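Local coordinates for protein endo-beta-1,4-glucanase (cellulase B) (Bacillus halodurans, PDB 4V2X) that hydrolyses beta-1,4-linked glucans as a tri-modular endoglucanase, with a carbohydrate-binding module that contributes to attack on xyloglucan and mixed-linkage beta-1,3-1,4-glucans, at residues Ile396-Gly401 and Ala450-Gly455. Numbering follows the deposited sequence.
Sequences IYLKQG and AIASSG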
loop_
_atom_site.group_PDB
_atom_site.type_symbol
_atom_site.label_atom_id
_atom_site.label_comp_id
_atom_site.label_asym_id
_atom_site.label_seq_id
_atom_site.Cartn_x
_atom_site.Cartn_y
_atom_site.Cartn_z
ATOM N N ILE A 396 48.749 -18.135 14.687
ATOM C CA ILE A 396 49.263 -19.445 15.068
ATOM C C ILE A 396 49.782 -19.300 16.494
ATOM O O ILE A 396 50.700 -18.509 16.736
ATOM C CB ILE A 396 50.401 -19.895 14.132
ATOM C CG1 ILE A 396 49.870 -20.111 12.712
ATOM C CG2 ILE A 396 51.061 -21.167 14.664
ATOM C CD1 ILE A 396 50.954 -20.265 11.667
ATOM N N TYR A 397 49.174 -20.028 17.425
ATOM C CA TYR A 397 49.543 -19.940 18.834
ATOM C C TYR A 397 50.541 -21.027 19.214
ATOM O O TYR A 397 50.391 -22.184 18.818
ATOM C CB TYR A 397 48.317 -20.043 19.720
ATOM C CG TYR A 397 47.618 -18.735 19.970
ATOM C CD1 TYR A 397 48.099 -17.839 20.914
ATOM C CD2 TYR A 397 46.452 -18.406 19.292
ATOM C CE1 TYR A 397 47.451 -16.637 21.162
ATOM C CE2 TYR A 397 45.796 -17.207 19.531
ATOM C CZ TYR A 397 46.296 -16.331 20.465
ATOM O OH TYR A 397 45.651 -15.147 20.721
ATOM N N LEU A 398 51.545 -20.634 19.993
ATOM C CA LEU A 398 52.547 -21.549 20.528
ATOM C C LEU A 398 52.554 -21.459 22.049
ATOM O O LEU A 398 52.745 -20.381 22.599
ATOM C CB LEU A 398 53.921 -21.164 19.992
ATOM C CG LEU A 398 54.046 -21.036 18.471
ATOM C CD1 LEU A 398 55.396 -20.459 18.097
ATOM C CD2 LEU A 398 53.825 -22.386 17.811
ATOM N N LYS A 399 52.362 -22.591 22.725
ATOM C CA LYS A 399 52.360 -22.616 24.189
ATOM C C LYS A 399 53.800 -22.493 24.691
ATOM O O LYS A 399 54.648 -23.329 24.375
ATOM C CB LYS A 399 51.719 -23.908 24.702
ATOM C CG LYS A 399 51.636 -24.021 26.222
ATOM C CD LYS A 399 50.379 -23.389 26.794
ATOM C CE LYS A 399 50.147 -23.830 28.228
ATOM N NZ LYS A 399 49.783 -25.271 28.345
ATOM N N GLN A 400 54.074 -21.448 25.466
ATOM C CA GLN A 400 55.408 -21.227 26.005
ATOM C C GLN A 400 55.799 -22.427 26.853
ATOM O O GLN A 400 54.998 -22.918 27.651
ATOM C CB GLN A 400 55.442 -19.956 26.853
ATOM C CG GLN A 400 56.840 -19.452 27.184
ATOM C CD GLN A 400 56.816 -18.424 28.296
ATOM O OE1 GLN A 400 56.225 -18.658 29.342
ATOM N NE2 GLN A 400 57.443 -17.275 28.070
ATOM N N GLY A 401 57.017 -22.919 26.659
ATOM C CA GLY A 401 57.489 -24.086 27.390
ATOM C C GLY A 401 57.322 -25.414 26.669
ATOM O O GLY A 401 58.012 -26.382 27.003
ATOM N N ALA A 450 62.248 -20.388 14.659
ATOM C CA ALA A 450 63.044 -19.213 14.283
ATOM C C ALA A 450 62.337 -17.901 14.630
ATOM O O ALA A 450 62.970 -16.946 15.083
ATOM C CB ALA A 450 63.396 -19.252 12.808
ATOM N N ILE A 451 61.022 -17.862 14.428
ATOM C CA ILE A 451 60.239 -16.675 14.747
ATOM C C ILE A 451 60.069 -16.505 16.252
ATOM O O ILE A 451 60.169 -15.392 16.763
ATOM C CB ILE A 451 58.838 -16.732 14.089
ATOM C CG1 ILE A 451 58.968 -16.686 12.566
ATOM C CG2 ILE A 451 57.957 -15.588 14.585
ATOM C CD1 ILE A 451 57.701 -17.058 11.817
ATOM N N ALA A 452 59.825 -17.612 16.953
ATOM C CA ALA A 452 59.342 -17.568 18.333
ATOM C C ALA A 452 60.111 -18.425 19.352
ATOM O O ALA A 452 59.550 -18.766 20.389
ATOM C CB ALA A 452 57.878 -17.977 18.343
ATOM N N SER A 453 61.374 -18.772 19.092
ATOM C CA SER A 453 62.142 -19.582 20.067
ATOM C C SER A 453 62.411 -18.822 21.371
ATOM O O SER A 453 62.577 -19.441 22.426
ATOM C CB SER A 453 63.469 -20.081 19.483
ATOM O OG SER A 453 64.177 -19.032 18.845
ATOM N N SER A 454 62.452 -17.490 21.294
ATOM C CA SER A 454 62.654 -16.640 22.474
ATOM C C SER A 454 61.597 -16.856 23.563
ATOM O O SER A 454 61.865 -16.641 24.748
ATOM C CB SER A 454 62.669 -15.161 22.073
ATOM O OG SER A 454 61.366 -14.710 21.743
ATOM N N GLY A 455 60.391 -17.256 23.159
ATOM C CA GLY A 455 59.302 -17.495 24.103
ATOM C C GLY A 455 58.763 -16.243 24.775
ATOM O O GLY A 455 58.058 -16.338 25.785
#
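Q400 reaches G455 because its CG turns opposite the backbone N (chi1 -166°) and the rest of the chain stays extended, which carries the amide over to the loop; L398, with CG instead opposite the carbonyl carbon (chi1 -53°), points CD1 at A452. Both contacts belong to the Ig-like module, whose family is the X2 carbohydrate-binding domain. They join strand 395-399, an outermost strand of a five-stranded mixed sheet, to helix 445-452 and the loop that leads from it into strand 458-467.

The apolar half is a single methyl-to-methyl touch, with L398 CD1 3.5 Å from A452 CB. It has neighbours on the sheet: L398 also rests on V477 of strand 473-480, the parallel partner of its own strand, while A452 lies against N460 of strand 458-467. A452 is buried, the leucine partly exposed.

The polar half is one hydrogen bond. Q400 donates from NE2 to G455 O over 2.5 Å, with an N-H...O angle of 150°. That is very short for an amide donor, so the exact length is doubtful. The donor is tilted modestly from the carbonyl plane, and the oxygen lies a little out of the glutamine amide plane. Backbone bonding between Q400 and Y480 holds the base of the side chain against the sheet.

A452 to G455 form a type I beta turn, and G455 leaves helical angles with positive phi, a conformation that favours glycine. The two ends of this glycine have separate partners: G455 O accepts the bond from Q400, while G455 N closes the turn on A452 O at 3.3 Å.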